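Local coordinates for protein hydrogenase (NiFe) small subunit HydA (PDB 3MYR) that probably carries electrons through its iron-sulfur clusters as the small subunit of a heterodimeric [NiFe] hydrogenase, the enzyme that oxidises hydrogen with an electron acceptor, at residues I7-Q12 and M98-H103; G16-L21 and D40-L45; S183-C188 and P192-G197. All coordinates share one frame; numbering follows the deposited sequence.

Contact 1 (I7-Q12 and M98-H103)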
loop_
_atom_site.group_PDB
_atom_site.type_symbol
_atom_site.label_atom_id
_atom_site.label_comp_id
_atom_site.label_asym_id
_atom_site.label_seq_id
_atom_site.Cartn_x
_atom_site.Cartn_y
_atom_site.Cartn_z
ATOM N N ILE A 7 -10.430 -5.654 -18.384
ATOM C CA ILE A 7 -9.211 -4.905 -18.402
ATOM C C ILE A 7 -9.268 -3.877 -17.259
ATOM O O ILE A 7 -10.230 -3.082 -17.185
ATOM C CB ILE A 7 -9.040 -4.146 -19.703
ATOM C CG1 ILE A 7 -8.774 -5.184 -20.841
ATOM C CG2 ILE A 7 -7.722 -3.245 -19.612
ATOM C CD1 ILE A 7 -8.771 -4.530 -22.253
ATOM N N TRP A 8 -8.270 -3.932 -16.365
ATOM C CA TRP A 8 -8.220 -3.093 -15.179
ATOM C C TRP A 8 -7.197 -1.984 -15.443
ATOM O O TRP A 8 -5.989 -2.277 -15.610
ATOM C CB TRP A 8 -7.839 -3.923 -13.942
ATOM C CG TRP A 8 -8.015 -3.114 -12.683
ATOM C CD1 TRP A 8 -7.238 -2.037 -12.276
ATOM C CD2 TRP A 8 -9.002 -3.297 -11.659
ATOM N NE1 TRP A 8 -7.644 -1.605 -11.032
ATOM C CE2 TRP A 8 -8.739 -2.340 -10.648
ATOM C CE3 TRP A 8 -10.047 -4.238 -11.451
ATOM C CZ2 TRP A 8 -9.481 -2.288 -9.456
ATOM C CZ3 TRP A 8 -10.823 -4.114 -10.326
ATOM C CH2 TRP A 8 -10.510 -3.159 -9.322
ATOM N N LEU A 9 -7.652 -0.728 -15.538
ATOM C CA LEU A 9 -6.707 0.401 -15.756
ATOM C C LEU A 9 -6.476 1.085 -14.446
ATOM O O LEU A 9 -7.457 1.453 -13.736
ATOM C CB LEU A 9 -7.295 1.418 -16.751
ATOM C CG LEU A 9 -7.678 0.852 -18.146
ATOM C CD1 LEU A 9 -8.352 1.916 -19.028
ATOM C CD2 LEU A 9 -6.373 0.336 -18.729
ATOM N N SER A 10 -5.212 1.308 -14.099
ATOM C CA SER A 10 -4.866 1.982 -12.823
ATOM C C SER A 10 -4.235 3.329 -13.145
ATOM O O SER A 10 -3.188 3.366 -13.794
ATOM C CB SER A 10 -3.836 1.103 -12.059
ATOM O OG SER A 10 -4.448 -0.128 -11.776
ATOM N N PHE A 11 -4.838 4.436 -12.735
ATOM C CA PHE A 11 -4.299 5.742 -13.195
ATOM C C PHE A 11 -3.769 6.553 -11.983
ATOM O O PHE A 11 -2.826 6.080 -11.295
ATOM C CB PHE A 11 -5.424 6.453 -13.990
ATOM C CG PHE A 11 -5.729 5.790 -15.348
ATOM C CD1 PHE A 11 -4.691 5.357 -16.176
ATOM C CD2 PHE A 11 -7.032 5.683 -15.821
ATOM C CE1 PHE A 11 -4.933 4.881 -17.484
ATOM C CE2 PHE A 11 -7.299 5.162 -17.108
ATOM C CZ PHE A 11 -6.249 4.756 -17.942
ATOM N N GLN A 12 -4.469 7.606 -11.543
ATOM C CA GLN A 12 -3.972 8.310 -10.334
ATOM C C GLN A 12 -4.637 7.697 -9.105
ATOM O O GLN A 12 -5.546 8.313 -8.467
ATOM C CB GLN A 12 -4.269 9.811 -10.385
ATOM C CG GLN A 12 -3.590 10.536 -11.571
ATOM C CD GLN A 12 -3.995 11.989 -11.513
ATOM O OE1 GLN A 12 -5.150 12.307 -11.771
ATOM N NE2 GLN A 12 -3.048 12.892 -11.176
ATOM N N MET A 98 -8.957 6.699 -23.344
ATOM C CA MET A 98 -9.848 6.896 -24.468
ATOM C C MET A 98 -9.673 5.737 -25.421
ATOM O O MET A 98 -10.654 5.226 -25.948
ATOM C CB MET A 98 -9.629 8.265 -25.196
ATOM C CG MET A 98 -9.945 9.508 -24.263
ATOM S SD MET A 98 -11.449 9.315 -23.278
ATOM C CE MET A 98 -12.652 9.564 -24.621
ATOM N N GLU A 99 -8.434 5.271 -25.613
ATOM C CA GLU A 99 -8.221 4.177 -26.573
ATOM C C GLU A 99 -8.787 2.816 -26.005
ATOM O O GLU A 99 -9.361 2.045 -26.747
ATOM C CB GLU A 99 -6.736 4.105 -26.929
ATOM C CG GLU A 99 -6.199 2.699 -27.155
ATOM C CD GLU A 99 -4.641 2.604 -27.137
ATOM O OE1 GLU A 99 -4.020 3.179 -28.067
ATOM O OE2 GLU A 99 -4.049 1.967 -26.213
ATOM N N THR A 100 -8.715 2.570 -24.694
ATOM C CA THR A 100 -9.159 1.308 -24.164
ATOM C C THR A 100 -10.696 1.254 -24.027
ATOM O O THR A 100 -11.311 0.212 -24.285
ATOM C CB THR A 100 -8.532 1.096 -22.794
ATOM O OG1 THR A 100 -7.118 1.263 -22.933
ATOM C CG2 THR A 100 -8.799 -0.273 -22.272
ATOM N N VAL A 101 -11.341 2.370 -23.691
ATOM C CA VAL A 101 -12.804 2.332 -23.542
ATOM C C VAL A 101 -13.493 2.348 -24.920
ATOM O O VAL A 101 -14.650 2.007 -25.003
ATOM C CB VAL A 101 -13.406 3.449 -22.639
ATOM C CG1 VAL A 101 -12.713 3.478 -21.267
ATOM C CG2 VAL A 101 -13.305 4.821 -23.326
ATOM N N GLU A 102 -12.811 2.743 -25.984
ATOM C CA GLU A 102 -13.506 2.938 -27.275
ATOM C C GLU A 102 -14.373 1.726 -27.693
ATOM O O GLU A 102 -15.512 1.882 -28.041
ATOM C CB GLU A 102 -12.551 3.266 -28.425
ATOM C CG GLU A 102 -13.384 3.693 -29.667
ATOM C CD GLU A 102 -12.537 4.111 -30.832
ATOM O OE1 GLU A 102 -13.119 4.713 -31.768
ATOM O OE2 GLU A 102 -11.304 3.832 -30.836
ATOM N N HIS A 103 -13.877 0.522 -27.501
ATOM C CA HIS A 103 -14.655 -0.673 -27.867
ATOM C C HIS A 103 -15.077 -1.541 -26.704
ATOM O O HIS A 103 -15.380 -2.714 -26.917
ATOM C CB HIS A 103 -13.813 -1.492 -28.869
ATOM C CG HIS A 103 -13.551 -0.744 -30.153
ATOM N ND1 HIS A 103 -14.581 -0.311 -30.983
ATOM C CD2 HIS A 103 -12.404 -0.243 -30.681
ATOM C CE1 HIS A 103 -14.069 0.378 -31.994
ATOM N NE2 HIS A 103 -12.748 0.407 -31.850
#
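I7 and L9 of strand 5-10 meet T100 of helix 93-101, a helix packed against a largely parallel sheet in the N-terminal, flavodoxin-like part of the small subunit. The touch is made of methyl groups and one CB. CD1 of L9 lies 3.9 Å from CB of T100 and about as far from its CG2. CG2 of I7 reaches the same threonine methyl, 4.1 Å from T100 CG2. In both pairs the side chains run toward each other and meet tip to tip. I7 and L9 are two apart in an extended strand, so both point to the helix. The torsions of T100 sort its two branches. CG2 stands opposite the backbone N (chi1 -53° for OG1) and goes to the strand. OG1 hydrogen-bonds the carbonyl O of I96 one turn back in the helix, so the buried hydroxyl is satisfied without the strand.

Further out, backbone bonds join I7 and L9 to strand 69-77, with L69, I71 and D73 as partners. The T100 carbonyl accepts a bond from Y68. M61 of helix 50-63 packs on I7, and R57 of that helix touches T100. F11 extends the same face toward N93, I96 and L97. The other branch of I7 ends in CD1, 4.3 Å from T100 CG2.

Contact 2 (G16-L21 and D40-L45). With SF4 (iron/sulfur cluster), chain I.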
loop_
_atom_site.group_PDB
_atom_site.type_symbol
_atom_site.label_atom_id
_atom_site.label_comp_id
_atom_site.label_asym_id
_atom_site.label_seq_id
_atom_site.Cartn_x
_atom_site.Cartn_y
_atom_site.Cartn_z
ATOM N N GLY A 16 -5.721 1.352 -3.065
ATOM C CA GLY A 16 -6.812 0.958 -2.157
ATOM C C GLY A 16 -7.961 0.205 -2.793
ATOM O O GLY A 16 -8.522 -0.740 -2.165
ATOM N N CYS A 17 -8.326 0.570 -4.026
ATOM C CA CYS A 17 -9.477 -0.077 -4.624
ATOM C C CYS A 17 -9.150 -1.495 -5.026
ATOM O O CYS A 17 -9.991 -2.392 -4.911
ATOM C CB CYS A 17 -10.057 0.774 -5.815
ATOM S SG CYS A 17 -10.673 2.406 -5.238
ATOM N N THR A 18 -7.934 -1.729 -5.544
ATOM C CA THR A 18 -7.542 -3.104 -5.821
ATOM C C THR A 18 -7.408 -3.934 -4.531
ATOM O O THR A 18 -7.838 -5.081 -4.476
ATOM C CB THR A 18 -6.152 -3.115 -6.627
ATOM O OG1 THR A 18 -6.475 -2.749 -7.973
ATOM C CG2 THR A 18 -5.507 -4.531 -6.571
ATOM N N GLU A 19 -6.852 -3.325 -3.466
ATOM C CA GLU A 19 -6.712 -4.070 -2.217
ATOM C C GLU A 19 -8.103 -4.437 -1.772
ATOM O O GLU A 19 -8.310 -5.529 -1.300
ATOM C CB GLU A 19 -6.011 -3.269 -1.093
ATOM C CG GLU A 19 -4.534 -3.096 -1.424
ATOM C CD GLU A 19 -3.673 -4.310 -1.043
ATOM O OE1 GLU A 19 -2.460 -4.220 -1.311
ATOM O OE2 GLU A 19 -4.117 -5.308 -0.414
ATOM N N SER A 20 -9.037 -3.495 -1.879
ATOM C CA SER A 20 -10.399 -3.751 -1.411
ATOM C C SER A 20 -10.958 -4.993 -2.159
ATOM O O SER A 20 -11.504 -5.938 -1.568
ATOM C CB SER A 20 -11.307 -2.541 -1.692
ATOM O OG SER A 20 -12.591 -2.822 -1.193
ATOM N N LEU A 21 -10.833 -4.984 -3.477
ATOM C CA LEU A 21 -11.263 -6.125 -4.307
ATOM C C LEU A 21 -10.695 -7.456 -3.783
ATOM O O LEU A 21 -11.392 -8.462 -3.768
ATOM C CB LEU A 21 -10.762 -5.929 -5.760
ATOM C CG LEU A 21 -10.955 -7.114 -6.739
ATOM C CD1 LEU A 21 -12.420 -7.486 -6.996
ATOM C CD2 LEU A 21 -10.182 -6.846 -8.082
ATOM N N ASP A 40 -7.494 -9.754 -17.876
ATOM C CA ASP A 40 -6.439 -9.842 -18.884
ATOM C C ASP A 40 -5.311 -8.835 -18.714
ATOM O O ASP A 40 -4.246 -8.973 -19.321
ATOM C CB ASP A 40 -7.058 -9.695 -20.252
ATOM C CG ASP A 40 -7.941 -10.907 -20.627
ATOM O OD1 ASP A 40 -8.900 -10.737 -21.424
ATOM O OD2 ASP A 40 -7.694 -12.050 -20.136
ATOM N N TYR A 41 -5.531 -7.857 -17.838
ATOM C CA TYR A 41 -4.526 -6.853 -17.572
ATOM C C TYR A 41 -4.802 -6.217 -16.223
ATOM O O TYR A 41 -5.942 -5.800 -15.941
ATOM C CB TYR A 41 -4.609 -5.805 -18.670
ATOM C CG TYR A 41 -3.610 -4.696 -18.594
ATOM C CD1 TYR A 41 -2.303 -4.832 -19.137
ATOM C CD2 TYR A 41 -3.952 -3.486 -17.988
ATOM C CE1 TYR A 41 -1.440 -3.788 -19.113
ATOM C CE2 TYR A 41 -3.074 -2.387 -17.990
ATOM C CZ TYR A 41 -1.839 -2.541 -18.552
ATOM O OH TYR A 41 -0.991 -1.452 -18.519
ATOM N N HIS A 42 -3.783 -6.171 -15.382
ATOM C CA HIS A 42 -3.912 -5.627 -14.035
ATOM C C HIS A 42 -2.507 -5.509 -13.496
ATOM O O HIS A 42 -1.859 -6.523 -13.290
ATOM C CB HIS A 42 -4.702 -6.489 -13.088
ATOM C CG HIS A 42 -5.034 -5.760 -11.814
ATOM N ND1 HIS A 42 -4.086 -5.016 -11.123
ATOM C CD2 HIS A 42 -6.229 -5.490 -11.225
ATOM C CE1 HIS A 42 -4.686 -4.365 -10.134
ATOM N NE2 HIS A 42 -5.985 -4.627 -10.182
ATOM N N HIS A 43 -2.021 -4.284 -13.407
ATOM C CA HIS A 43 -0.624 -3.942 -13.027
ATOM C C HIS A 43 -0.178 -4.572 -11.753
ATOM O O HIS A 43 1.000 -4.900 -11.620
ATOM C CB HIS A 43 -0.419 -2.427 -12.782
ATOM C CG HIS A 43 -0.227 -1.620 -14.024
ATOM N ND1 HIS A 43 0.154 -0.288 -13.991
ATOM C CD2 HIS A 43 -0.403 -1.931 -15.339
ATOM C CE1 HIS A 43 0.203 0.190 -15.229
ATOM N NE2 HIS A 43 -0.139 -0.785 -16.064
ATOM N N THR A 44 -1.077 -4.667 -10.787
ATOM C CA THR A 44 -0.674 -5.154 -9.470
ATOM C C THR A 44 -0.272 -6.620 -9.500
ATOM O O THR A 44 0.551 -7.056 -8.689
ATOM C CB THR A 44 -1.773 -4.910 -8.398
ATOM O OG1 THR A 44 -2.125 -3.529 -8.419
ATOM C CG2 THR A 44 -1.249 -5.248 -6.987
ATOM N N LEU A 45 -0.877 -7.370 -10.424
ATOM C CA LEU A 45 -0.801 -8.843 -10.414
ATOM C C LEU A 45 -0.098 -9.511 -11.608
ATOM O O LEU A 45 0.227 -10.678 -11.521
ATOM C CB LEU A 45 -2.189 -9.460 -10.275
ATOM C CG LEU A 45 -2.895 -9.114 -8.938
ATOM C CD1 LEU A 45 -4.306 -9.646 -9.020
ATOM C CD2 LEU A 45 -2.187 -9.753 -7.739
HETATM FE FE1 SF4 I . -9.633 6.215 -2.277
HETATM FE FE2 SF4 I . -9.696 4.253 -4.261
HETATM FE FE3 SF4 I . -9.102 6.942 -4.891
HETATM FE FE4 SF4 I . -7.398 5.082 -3.288
HETATM S S1 SF4 I . -7.941 5.039 -5.657
HETATM S S2 SF4 I . -7.791 7.284 -3.093
HETATM S S3 SF4 I . -9.024 4.100 -2.026
HETATM S S4 SF4 I . -11.043 6.161 -4.040
#
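T18, in the first turns of helix 16-23, meets H42 just past strand 38-41. Its OG1 lies 2.9 Å from H42 NE2 in a hydrogen bond that either group could donate. The hydroxyl comes in at the ring edge, in the plane of the imidazole. T18 turns OG1 opposite its own carbonyl carbon (chi1 -76°). This sets CG2 beside the ring end as well, 3.6 Å from H42 NE2. The same methyl meets T44, with T18 CG2 4.0 Å from T44 OG1.

CG of H42 stands anti to its backbone N (chi1 -169°), which carries the ring to the helix. The other ring nitrogen is also used: the backbone N of T44 donates to H42 ND1 over 3.0 Å, at 148° and close to the ring plane. W8 of strand 5-10 stacks on the ring and also touches T18. In the next residue, H43 NE2 donates to Y41 OH over 2.7 Å, and that hydroxyl has a further bond to E54.

The residue before T18 is a cluster ligand. C17 SG binds an iron of the first [4Fe-4S] cluster, FE2, at 2.3 Å. The contact thus ties the cluster-bearing helix to the edge of the sheet. With ND1 taken by the T44 amide and NE2 by the T18 hydroxyl, both ring nitrogens are used and the ring's rotation is fixed; protonation of both nitrogens would likely cost the T44 bond.

Contact 3 (S183-C188 and P192-G197). With SF4 (iron/sulfur cluster), chain J.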
loop_
_atom_site.group_PDB
_atom_site.type_symbol
_atom_site.label_atom_id
_atom_site.label_comp_id
_atom_site.label_asym_id
_atom_site.label_seq_id
_atom_site.Cartn_x
_atom_site.Cartn_y
_atom_site.Cartn_z
ATOM N N SER A 183 -28.985 6.452 2.489
ATOM C CA SER A 183 -27.924 7.180 3.139
ATOM C C SER A 183 -27.477 6.365 4.326
ATOM O O SER A 183 -28.252 5.582 4.905
ATOM C CB SER A 183 -28.393 8.577 3.631
ATOM O OG SER A 183 -29.287 8.433 4.722
ATOM N N ILE A 184 -26.242 6.590 4.732
ATOM C CA ILE A 184 -25.720 6.045 5.992
ATOM C C ILE A 184 -26.661 6.411 7.176
ATOM O O ILE A 184 -27.049 5.540 8.017
ATOM C CB ILE A 184 -24.313 6.623 6.266
ATOM C CG1 ILE A 184 -23.253 6.205 5.179
ATOM C CG2 ILE A 184 -23.782 6.296 7.693
ATOM C CD1 ILE A 184 -22.935 4.694 5.148
ATOM N N HIS A 185 -26.986 7.697 7.262
ATOM C CA HIS A 185 -27.748 8.199 8.375
ATOM C C HIS A 185 -29.179 7.588 8.404
ATOM O O HIS A 185 -29.754 7.424 9.462
ATOM C CB HIS A 185 -27.683 9.722 8.251
ATOM C CG HIS A 185 -28.411 10.485 9.293
ATOM N ND1 HIS A 185 -27.917 10.647 10.599
ATOM C CD2 HIS A 185 -29.550 11.243 9.194
ATOM C CE1 HIS A 185 -28.735 11.473 11.236
ATOM N NE2 HIS A 185 -29.674 11.912 10.388
ATOM N N ASP A 186 -29.738 7.142 7.259
ATOM C CA ASP A 186 -31.068 6.531 7.324
ATOM C C ASP A 186 -31.003 5.047 7.695
ATOM O O ASP A 186 -32.034 4.410 7.750
ATOM C CB ASP A 186 -31.810 6.655 5.976
ATOM C CG ASP A 186 -32.457 8.050 5.803
ATOM O OD1 ASP A 186 -32.566 8.848 6.783
ATOM O OD2 ASP A 186 -32.777 8.397 4.667
ATOM N N ARG A 187 -29.796 4.497 7.923
ATOM C CA ARG A 187 -29.673 3.101 8.315
ATOM C C ARG A 187 -28.863 2.915 9.608
ATOM O O ARG A 187 -28.846 1.836 10.153
ATOM C CB ARG A 187 -28.994 2.282 7.175
ATOM C CG ARG A 187 -29.806 2.280 5.838
ATOM C CD ARG A 187 -31.162 1.588 6.099
ATOM N NE ARG A 187 -31.750 0.976 4.885
ATOM C CZ ARG A 187 -32.987 0.492 4.824
ATOM N NH1 ARG A 187 -33.804 0.557 5.898
ATOM N NH2 ARG A 187 -33.395 -0.088 3.722
ATOM N N CYS A 188 -28.175 3.959 10.038
ATOM C CA CYS A 188 -27.185 3.934 11.097
ATOM C C CYS A 188 -27.764 3.508 12.452
ATOM O O CYS A 188 -28.814 4.014 12.910
ATOM C CB CYS A 188 -26.549 5.344 11.208
ATOM S SG CYS A 188 -25.301 5.403 12.560
ATOM N N PRO A 192 -31.286 6.345 16.150
ATOM C CA PRO A 192 -32.324 6.718 17.127
ATOM C C PRO A 192 -31.774 7.544 18.287
ATOM O O PRO A 192 -32.532 8.299 18.915
ATOM C CB PRO A 192 -32.825 5.396 17.656
ATOM C CG PRO A 192 -32.636 4.453 16.401
ATOM C CD PRO A 192 -31.270 4.887 15.883
ATOM N N PHE A 193 -30.466 7.434 18.529
ATOM C CA PHE A 193 -29.781 8.294 19.513
ATOM C C PHE A 193 -29.656 9.767 19.087
ATOM O O PHE A 193 -29.945 10.714 19.878
ATOM C CB PHE A 193 -28.457 7.639 19.893
ATOM C CG PHE A 193 -28.676 6.439 20.724
ATOM C CD1 PHE A 193 -29.214 5.285 20.168
ATOM C CD2 PHE A 193 -28.486 6.476 22.053
ATOM C CE1 PHE A 193 -29.477 4.159 20.970
ATOM C CE2 PHE A 193 -28.719 5.339 22.859
ATOM C CZ PHE A 193 -29.264 4.218 22.341
ATOM N N TYR A 194 -29.308 9.941 17.805
ATOM C CA TYR A 194 -29.365 11.237 17.131
ATOM C C TYR A 194 -30.743 11.898 17.334
ATOM O O TYR A 194 -30.811 13.051 17.759
ATOM C CB TYR A 194 -29.107 11.018 15.629
ATOM C CG TYR A 194 -29.373 12.300 14.853
ATOM C CD1 TYR A 194 -28.315 13.205 14.591
ATOM C CD2 TYR A 194 -30.658 12.600 14.350
ATOM C CE1 TYR A 194 -28.546 14.412 13.868
ATOM C CE2 TYR A 194 -30.906 13.825 13.618
ATOM C CZ TYR A 194 -29.801 14.693 13.369
ATOM O OH TYR A 194 -29.927 15.888 12.680
ATOM N N ASP A 195 -31.849 11.128 17.144
ATOM C CA ASP A 195 -33.157 11.685 17.187
ATOM C C ASP A 195 -33.574 11.990 18.639
ATOM O O ASP A 195 -34.417 12.773 18.842
ATOM C CB ASP A 195 -34.172 10.751 16.594
ATOM C CG ASP A 195 -33.999 10.579 15.063
ATOM O OD1 ASP A 195 -33.617 11.522 14.338
ATOM O OD2 ASP A 195 -34.252 9.460 14.605
ATOM N N LYS A 196 -32.970 11.343 19.625
ATOM C CA LYS A 196 -33.240 11.620 21.033
ATOM C C LYS A 196 -32.340 12.735 21.561
ATOM O O LYS A 196 -32.403 13.074 22.766
ATOM C CB LYS A 196 -32.934 10.356 21.861
ATOM C CG LYS A 196 -34.021 9.280 21.708
ATOM C CD LYS A 196 -33.786 8.196 22.726
ATOM C CE LYS A 196 -32.969 7.015 22.199
ATOM N NZ LYS A 196 -33.189 5.831 23.114
ATOM N N GLY A 197 -31.401 13.209 20.751
ATOM C CA GLY A 197 -30.493 14.292 21.240
ATOM C C GLY A 197 -29.339 13.722 22.106
ATOM O O GLY A 197 -28.814 14.414 22.969
HETATM FE FE1 SF4 J . -25.105 7.692 12.606
HETATM FE FE2 SF4 J . -25.204 10.096 14.012
HETATM FE FE3 SF4 J . -23.562 9.805 11.842
HETATM FE FE4 SF4 J . -26.274 9.927 11.528
HETATM S S1 SF4 J . -24.892 11.558 12.301
HETATM S S2 SF4 J . -24.865 8.540 10.451
HETATM S S3 SF4 J . -26.965 8.762 13.391
HETATM S S4 SF4 J . -23.425 8.662 13.837
#
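The 183-188 loop coils tightly, with R187 N bonded to I184 O at 2.9 Å, and its C188 carbonyl O meets CD of P192 near the start of helix 191-195. The main side-chain pair is H185 with Y194. It is a T-shaped, edge-to-face stack: the imidazole edge points at the phenol face, with centroids 4.7 Å apart and planes at 89°. H185 CE1 sits over the middle of the tyrosine ring, 3.8 Å from Y194 CG. H185 swings its ring opposite its backbone N (chi1 180°), which carries ND1 to the cluster and CE1 to the tyrosine.

This is the His- and Cys-ligated end of the second [4Fe-4S] cluster, in the C-terminal part of the small subunit. H185 ND1 binds FE4 at 2.0 Å, and C188 SG binds FE1 at 2.3 Å. C213 and C219 complete the site. I184 CG2 packs 3.7 Å from the sulfide S2, and Y194 CB approaches S3 at 3.8 Å. An alanine in place of Y194 is likely to strip the H185 edge of its aromatic backing and open a gap beside the cluster and C213.

Second-shell bonds hold both sides. S183 OG accepts from D186 N in an ST motif. R191 reaches the H185 carbonyl and bridges D186 and D195 by salt bridges. Just after the helix, G197, with positive phi, closes a Schellman motif in which G197 N bonds Y194 O at 3.1 Å.

Overall arrangement
Contacts 1 and 2 share the N-terminal sheet. Strands 5-10 and 38-41 are neighbours in it, and contact 2 is nested along the chain inside the loop closed by contact 1. Their centres are 14 Å apart, and W8 bridges them: its backbone N probably bonds Y41 O, and its ring also reaches L21. Contact 3 comes later in the chain, in the C-terminal part of the subunit and across the chain's centre. Its centre lies 40 Å from that of contact 1 and 35 Å from that of contact 2. Contacts 2 and 3 thus mark two separate [4Fe-4S] sites, consistent with a relay of clusters that includes the [3Fe-4S] centre.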